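Side-chain contacts in cytoplasmic export protein 1 (PDB 3VWA), which binds tRNA as part of the nuclear tRNA export machinery and may pass aminoacylated tRNAs from export receptors at the nuclear pore to the translation machinery: residues F122-V127 and T221-R226; P353-R358 and L389-A394; K445-L450 and G455-I460. All coordinates share one frame; numbering follows the deposited sequence.

Contact 1. Residues F122-V127 and T221-R226; sequences FLKNFV and TIENFR
K124 and E223 both carry CG between the backbone N and the carbonyl carbon (chi1 69° and 89°), and from there each chain runs out almost fully extended, which carries the two charged ends together from CA atoms of K124 and E223 that are 7.6 Å apart. The chains slant across one another, and contact is made at the ends, where K124 NZ lies 3.6 Å from E223 OE1. This is a long salt bridge, held by charge rather than by a hydrogen bond. The pair lies on the surface of the N-terminal, kinase-like domain. There it joins the type I turn L123-F126, which follows helix 106-122, to the first turn of helix 222-231. F126 N donates to L123 O at 2.6 Å and closes the turn that carries K124, while T221 caps the helix through OG1, which accepts from N224 N at 3.0 Å. The positive end of that helix would be expected to stabilise the carboxylate of E223 as well. I222 rests on L120 and D187, while the buried F225 packs among helices 106-122, 186-198 and 209-216.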
# COMPACT_ATOMS: atom_id res chain seq x y z
N PHE A 122 -21.72 -8.82 21.91
CA PHE A 122 -22.81 -9.46 21.16
C PHE A 122 -22.99 -10.91 21.62
O PHE A 122 -24.08 -11.47 21.55
CB PHE A 122 -22.57 -9.39 19.67
CG PHE A 122 -22.63 -8.00 19.11
CD1 PHE A 122 -23.74 -7.17 19.35
CD2 PHE A 122 -21.61 -7.51 18.31
CE1 PHE A 122 -23.80 -5.88 18.82
CE2 PHE A 122 -21.67 -6.23 17.78
CZ PHE A 122 -22.77 -5.41 18.04
N LEU A 123 -21.92 -11.49 22.15
CA LEU A 123 -21.95 -12.88 22.56
C LEU A 123 -22.39 -13.11 23.98
O LEU A 123 -22.36 -14.25 24.46
CB LEU A 123 -20.55 -13.46 22.39
CG LEU A 123 -20.12 -13.96 21.01
CD1 LEU A 123 -18.69 -14.48 21.13
CD2 LEU A 123 -21.04 -15.09 20.53
N LYS A 124 -22.78 -12.05 24.69
CA LYS A 124 -22.88 -12.12 26.16
C LYS A 124 -23.87 -13.15 26.72
O LYS A 124 -23.66 -13.67 27.82
CB LYS A 124 -23.14 -10.74 26.78
CG LYS A 124 -24.50 -10.17 26.48
CD LYS A 124 -24.65 -8.86 27.25
CE LYS A 124 -25.64 -7.92 26.59
NZ LYS A 124 -25.57 -6.61 27.30
N ASN A 125 -24.94 -13.42 25.97
CA ASN A 125 -25.89 -14.51 26.24
C ASN A 125 -25.31 -15.90 25.99
O ASN A 125 -25.94 -16.91 26.38
CB ASN A 125 -27.14 -14.37 25.34
CG ASN A 125 -27.93 -13.10 25.61
OD1 ASN A 125 -27.91 -12.56 26.71
ND2 ASN A 125 -28.62 -12.61 24.59
N PHE A 126 -24.15 -15.98 25.33
CA PHE A 126 -23.55 -17.28 25.02
C PHE A 126 -22.30 -17.48 25.87
O PHE A 126 -21.80 -16.52 26.46
CB PHE A 126 -23.18 -17.41 23.54
CG PHE A 126 -24.37 -17.40 22.60
CD1 PHE A 126 -25.07 -18.56 22.33
CD2 PHE A 126 -24.76 -16.24 21.94
CE1 PHE A 126 -26.14 -18.58 21.44
CE2 PHE A 126 -25.84 -16.25 21.04
CZ PHE A 126 -26.53 -17.42 20.80
N VAL A 127 -21.85 -18.73 25.99
CA VAL A 127 -20.50 -19.02 26.49
C VAL A 127 -19.68 -19.36 25.26
O VAL A 127 -20.18 -20.03 24.34
CB VAL A 127 -20.43 -20.26 27.40
CG1 VAL A 127 -19.08 -20.32 28.13
CG2 VAL A 127 -21.57 -20.25 28.40
N THR A 221 -17.50 -9.55 34.93
CA THR A 221 -17.96 -9.94 33.59
C THR A 221 -17.23 -9.17 32.49
O THR A 221 -16.61 -8.12 32.74
CB THR A 221 -19.49 -9.80 33.40
OG1 THR A 221 -19.83 -8.41 33.35
CG2 THR A 221 -20.27 -10.52 34.53
N ILE A 222 -17.31 -9.70 31.27
CA ILE A 222 -16.71 -9.04 30.14
C ILE A 222 -17.35 -7.69 29.96
O ILE A 222 -16.64 -6.68 29.85
CB ILE A 222 -16.84 -9.87 28.84
CG1 ILE A 222 -15.94 -11.09 28.90
CG2 ILE A 222 -16.47 -9.05 27.61
CD1 ILE A 222 -16.42 -12.21 27.97
N GLU A 223 -18.68 -7.65 29.97
CA GLU A 223 -19.40 -6.37 29.78
C GLU A 223 -19.00 -5.37 30.87
O GLU A 223 -18.93 -4.17 30.61
CB GLU A 223 -20.91 -6.55 29.73
CG GLU A 223 -21.55 -6.48 31.10
CD GLU A 223 -23.06 -6.44 31.07
OE1 GLU A 223 -23.65 -5.70 30.23
OE2 GLU A 223 -23.66 -7.15 31.91
N ASN A 224 -18.73 -5.87 32.07
CA ASN A 224 -18.34 -5.00 33.18
C ASN A 224 -16.95 -4.49 32.91
O ASN A 224 -16.69 -3.30 33.06
CB ASN A 224 -18.38 -5.77 34.50
CG ASN A 224 -18.33 -4.85 35.72
OD1 ASN A 224 -17.38 -4.88 36.50
ND2 ASN A 224 -19.38 -4.02 35.88
N PHE A 225 -16.06 -5.39 32.47
CA PHE A 225 -14.67 -5.04 32.12
C PHE A 225 -14.65 -3.99 31.03
O PHE A 225 -13.86 -3.06 31.07
CB PHE A 225 -13.92 -6.31 31.70
CG PHE A 225 -12.54 -6.07 31.17
CD1 PHE A 225 -11.45 -5.98 32.03
CD2 PHE A 225 -12.32 -6.00 29.78
CE1 PHE A 225 -10.16 -5.78 31.55
CE2 PHE A 225 -11.03 -5.80 29.29
CZ PHE A 225 -9.95 -5.70 30.17
N ARG A 226 -15.59 -4.11 30.10
CA ARG A 226 -15.69 -3.19 28.99
C ARG A 226 -16.03 -1.73 29.42
O ARG A 226 -15.40 -0.77 28.98
CB ARG A 226 -16.76 -3.75 28.06
CG ARG A 226 -16.78 -3.11 26.70
CD ARG A 226 -17.63 -3.94 25.77
NE ARG A 226 -17.79 -3.18 24.54
CZ ARG A 226 -18.82 -3.31 23.72
NH1 ARG A 226 -18.88 -2.57 22.61
NH2 ARG A 226 -19.79 -4.18 24.03

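Contact 2. Residues P353-R358 and L389-A394; sequences PDRQVR and LTDSDA
A surface salt bridge links the start of helix 355-368 to the loop between helices 374-387 and 394-407, a loop that belongs to the HEAT repeat of residues 381-419. R355 sends its side chain, bent at both chi2 and chi3, across to D391, which reaches out from the opposite direction. NH2 of R355 sits 2.7 Å from OD1 of D391 and equally near, at 2.7 Å, to its OD2, yet the N-H...acceptor angle of 121° at OD1 makes that hydrogen bond weak. The reason is the setting of the groups: guanidinium and carboxylate planes stand 81° apart, and OD2 of D391 lies over one face of the guanidinium, 3.1 Å from R355 CZ. D393 covers the same face with its CB, 3.5 Å from R355 NE. Its carboxylate is engaged elsewhere, OD2 accepting from L396 N to cap helix 394-407. An alanine in place of this arginine would remove the cation and is likely to leave D391 without its charged mate and the CB of D393 without the flat group it lies against. D391 is nevertheless positioned by its own loop, in an Asx turn: its OD2 accepts from D393 N at 3.1 Å, with an N-H...O angle of 159°, the donor standing above the carboxylate plane.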
# COMPACT_ATOMS: atom_id res chain seq x y z
N PRO A 353 -6.66 20.78 -13.87
CA PRO A 353 -5.69 21.81 -14.24
C PRO A 353 -4.96 22.43 -13.04
O PRO A 353 -4.18 23.37 -13.23
CB PRO A 353 -6.54 22.84 -15.04
CG PRO A 353 -7.80 22.10 -15.39
CD PRO A 353 -8.03 21.13 -14.25
N ASP A 354 -5.17 21.89 -11.84
CA ASP A 354 -4.47 22.41 -10.66
C ASP A 354 -2.94 22.15 -10.62
O ASP A 354 -2.50 21.03 -10.67
CB ASP A 354 -5.09 21.91 -9.36
CG ASP A 354 -4.80 22.83 -8.22
OD1 ASP A 354 -4.07 22.46 -7.29
OD2 ASP A 354 -5.26 23.97 -8.30
N ARG A 355 -2.19 23.22 -10.48
CA ARG A 355 -0.72 23.23 -10.49
C ARG A 355 -0.14 22.48 -9.29
O ARG A 355 0.83 21.75 -9.42
CB ARG A 355 -0.30 24.69 -10.37
CG ARG A 355 1.06 25.05 -10.90
CD ARG A 355 0.81 25.60 -12.28
NE ARG A 355 0.64 27.04 -12.29
CZ ARG A 355 0.10 27.74 -13.28
NH1 ARG A 355 -0.01 29.06 -13.17
NH2 ARG A 355 -0.35 27.13 -14.38
N GLN A 356 -0.72 22.69 -8.12
CA GLN A 356 -0.24 22.05 -6.92
C GLN A 356 -0.47 20.53 -6.91
O GLN A 356 0.27 19.76 -6.28
CB GLN A 356 -0.90 22.76 -5.72
CG GLN A 356 -0.42 24.21 -5.54
CD GLN A 356 1.11 24.39 -5.71
OE1 GLN A 356 1.93 23.67 -5.09
NE2 GLN A 356 1.50 25.37 -6.54
N VAL A 357 -1.53 20.10 -7.58
CA VAL A 357 -1.77 18.71 -7.83
C VAL A 357 -0.64 18.12 -8.69
O VAL A 357 -0.05 17.10 -8.36
CB VAL A 357 -3.13 18.46 -8.54
CG1 VAL A 357 -3.23 17.04 -9.04
CG2 VAL A 357 -4.31 18.73 -7.58
N ARG A 358 -0.41 18.76 -9.83
CA ARG A 358 0.58 18.32 -10.79
C ARG A 358 2.00 18.28 -10.16
O ARG A 358 2.71 17.31 -10.37
CB ARG A 358 0.55 19.23 -12.03
CG ARG A 358 1.64 18.88 -13.04
CD ARG A 358 1.43 17.50 -13.64
NE ARG A 358 0.23 17.43 -14.49
CZ ARG A 358 0.13 17.87 -15.75
NH1 ARG A 358 -1.02 17.71 -16.44
NH2 ARG A 358 1.19 18.43 -16.35
N LEU A 389 5.19 21.32 -19.83
CA LEU A 389 6.35 22.12 -20.33
C LEU A 389 5.95 23.45 -20.84
O LEU A 389 6.78 24.37 -20.94
CB LEU A 389 7.14 21.39 -21.44
CG LEU A 389 7.90 20.15 -21.04
CD1 LEU A 389 8.38 19.48 -22.34
CD2 LEU A 389 9.07 20.48 -20.12
N THR A 390 4.65 23.57 -21.15
CA THR A 390 4.15 24.78 -21.78
C THR A 390 3.32 25.62 -20.82
O THR A 390 2.76 26.62 -21.22
CB THR A 390 3.34 24.46 -23.06
OG1 THR A 390 2.14 23.76 -22.71
CG2 THR A 390 4.16 23.63 -24.05
N ASP A 391 3.25 25.20 -19.55
CA ASP A 391 2.54 25.92 -18.49
C ASP A 391 3.25 27.26 -18.21
O ASP A 391 4.44 27.39 -18.46
CB ASP A 391 2.53 25.05 -17.23
CG ASP A 391 1.61 25.59 -16.12
OD1 ASP A 391 0.41 25.30 -16.14
OD2 ASP A 391 2.08 26.27 -15.20
N SER A 392 2.52 28.24 -17.66
CA SER A 392 3.03 29.59 -17.49
C SER A 392 3.94 29.71 -16.31
O SER A 392 4.76 30.61 -16.27
CB SER A 392 1.88 30.63 -17.37
OG SER A 392 1.17 30.51 -16.14
N ASP A 393 3.79 28.82 -15.34
CA ASP A 393 4.65 28.83 -14.15
C ASP A 393 5.98 28.12 -14.52
O ASP A 393 5.98 26.95 -14.94
CB ASP A 393 3.92 28.11 -13.01
CG ASP A 393 4.67 28.17 -11.70
OD1 ASP A 393 4.41 29.05 -10.83
OD2 ASP A 393 5.59 27.38 -11.52
N ALA A 394 7.10 28.83 -14.40
CA ALA A 394 8.39 28.32 -14.84
C ALA A 394 8.83 27.15 -13.99
O ALA A 394 9.54 26.23 -14.45
CB ALA A 394 9.44 29.42 -14.80

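Contact 3. Residues K445-L450 and G455-I460; sequences KISTIL and GNRSNI
R457 is the side chain that does most to bridge these two segments: its stem packs on the other segment while its charged end is bound elsewhere. With CG anti to the backbone N (chi1 -176°), the chain leaves helix 454-469 straight towards S447, and the CA atoms of S447 and R457, the nearest pair across the contact, are 6.1 Å apart. The methylenes lie against the S447 carbonyl: CG of R457 is 3.4 Å from S447 O and CD 3.7 Å. S447 adds its CB, 4.2 Å from the same CG of R457, while its hydroxyl hydrogen-bonds back to the carbonyl oxygen of S444, in helix 433-446. At chi3 (77°) the arginine bends, and the guanidinium swings past T448, whose methyl CG2 stands 4.0 Å from R457 NH1 in an oblique approach. The charged end is fixed by a partner beyond both segments, NH2 donating to the backbone oxygen of L490. Lattice neighbours touch R457 and T448, so the exact pose of these two side chains may owe something to the crystal.

A second, wholly apolar meeting lies alongside. L450 and I460 reach for each other tip to tip, CD2 of L450 3.6 Å from CD1 of I460. I460 is in a relaxed, extended form, whereas L450 has chi2 at 27°, away from the usual staggered positions.

The contact closes the short connection between consecutive helices 433-446 and 454-469 in the C-terminal, HEAT-repeat part of the chain. L450 and I446 also lean on helix 413-427, through L421 and L424 among others. The loop carrying L490 and F491 meets S447, T448 and S458, and N459 accepts from K499 of helix 493-504.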
# COMPACT_ATOMS: atom_id res chain seq x y z
N LYS A 445 21.18 13.37 -21.78
CA LYS A 445 20.72 12.21 -21.08
C LYS A 445 19.98 11.23 -21.98
O LYS A 445 20.32 10.04 -21.99
CB LYS A 445 19.92 12.65 -19.86
CG LYS A 445 19.70 11.58 -18.82
CD LYS A 445 19.43 12.18 -17.44
CE LYS A 445 18.79 11.12 -16.56
NZ LYS A 445 17.98 11.64 -15.41
N ILE A 446 19.00 11.71 -22.75
CA ILE A 446 18.15 10.83 -23.51
C ILE A 446 18.61 10.48 -24.93
O ILE A 446 17.97 9.68 -25.56
CB ILE A 446 16.68 11.38 -23.67
CG1 ILE A 446 16.60 12.36 -24.84
CG2 ILE A 446 16.12 11.91 -22.35
CD1 ILE A 446 15.40 13.30 -24.79
N SER A 447 19.68 11.12 -25.41
CA SER A 447 20.19 10.97 -26.78
C SER A 447 20.43 9.55 -27.23
O SER A 447 20.14 9.22 -28.36
CB SER A 447 21.49 11.73 -26.89
OG SER A 447 22.51 11.15 -26.07
N THR A 448 20.90 8.70 -26.32
CA THR A 448 21.20 7.33 -26.62
C THR A 448 20.00 6.40 -26.51
O THR A 448 20.15 5.21 -26.83
CB THR A 448 22.25 6.75 -25.63
OG1 THR A 448 21.88 7.10 -24.31
CG2 THR A 448 23.62 7.33 -25.88
N ILE A 449 18.84 6.89 -26.04
CA ILE A 449 17.63 6.01 -26.08
C ILE A 449 16.65 6.29 -27.23
O ILE A 449 15.63 5.63 -27.34
CB ILE A 449 16.81 5.91 -24.76
CG1 ILE A 449 16.10 7.23 -24.50
CG2 ILE A 449 17.68 5.35 -23.64
CD1 ILE A 449 15.82 7.44 -23.05
N LEU A 450 16.98 7.26 -28.06
CA LEU A 450 16.25 7.46 -29.29
C LEU A 450 16.44 6.24 -30.20
O LEU A 450 17.50 5.59 -30.21
CB LEU A 450 16.71 8.76 -29.98
CG LEU A 450 16.14 10.08 -29.45
CD1 LEU A 450 15.73 10.06 -27.98
CD2 LEU A 450 17.15 11.19 -29.65
N GLY A 455 24.61 8.29 -36.43
CA GLY A 455 24.77 9.55 -37.22
C GLY A 455 23.78 10.62 -36.74
O GLY A 455 24.15 11.78 -36.45
N ASN A 456 22.52 10.23 -36.63
CA ASN A 456 21.54 11.22 -36.28
C ASN A 456 21.63 11.61 -34.81
O ASN A 456 21.41 12.74 -34.45
CB ASN A 456 20.14 10.73 -36.54
CG ASN A 456 19.14 11.86 -36.48
OD1 ASN A 456 18.17 11.82 -35.71
ND2 ASN A 456 19.37 12.89 -37.30
N ARG A 457 21.99 10.65 -33.98
CA ARG A 457 22.24 10.96 -32.57
C ARG A 457 23.28 12.07 -32.47
O ARG A 457 23.12 13.04 -31.70
CB ARG A 457 22.68 9.71 -31.83
CG ARG A 457 22.88 9.86 -30.35
CD ARG A 457 23.45 8.56 -29.83
NE ARG A 457 24.89 8.38 -30.12
CZ ARG A 457 25.52 7.22 -29.96
NH1 ARG A 457 24.82 6.18 -29.53
NH2 ARG A 457 26.82 7.08 -30.23
N SER A 458 24.37 11.87 -33.23
CA SER A 458 25.43 12.90 -33.37
C SER A 458 24.93 14.24 -33.83
O SER A 458 25.32 15.28 -33.27
CB SER A 458 26.55 12.43 -34.31
OG SER A 458 27.35 11.45 -33.65
N ASN A 459 24.08 14.25 -34.85
CA ASN A 459 23.47 15.54 -35.32
C ASN A 459 22.60 16.20 -34.26
O ASN A 459 22.66 17.38 -34.08
CB ASN A 459 22.60 15.31 -36.57
CG ASN A 459 23.43 14.95 -37.77
OD1 ASN A 459 24.65 15.15 -37.76
ND2 ASN A 459 22.78 14.42 -38.82
N ILE A 460 21.79 15.41 -33.58
CA ILE A 460 21.06 15.88 -32.43
C ILE A 460 21.91 16.51 -31.34
O ILE A 460 21.61 17.60 -30.83
CB ILE A 460 20.24 14.72 -31.86
CG1 ILE A 460 19.11 14.39 -32.85
CG2 ILE A 460 19.77 15.03 -30.44
CD1 ILE A 460 18.40 13.10 -32.47

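In the fold
All three contacts lie at the surface, yet they do different work in different parts of an elongated chain. Contact 1 belongs to the kinase-like domain, its centre 58 Å from that of contact 2 and 74 Å from that of contact 3, across the centre of the chain; the other two share the helical array, with nearest atoms about 10 Å apart. No helix is common to any two of them. Charge carries contacts 1 and 2, loosely in the first and closely in the second, where the loop itself orients the acid. Contact 3, joining sequence neighbours, relies instead on methylenes, methyls and a backbone carbonyl, and includes the one buried residue among those that touch.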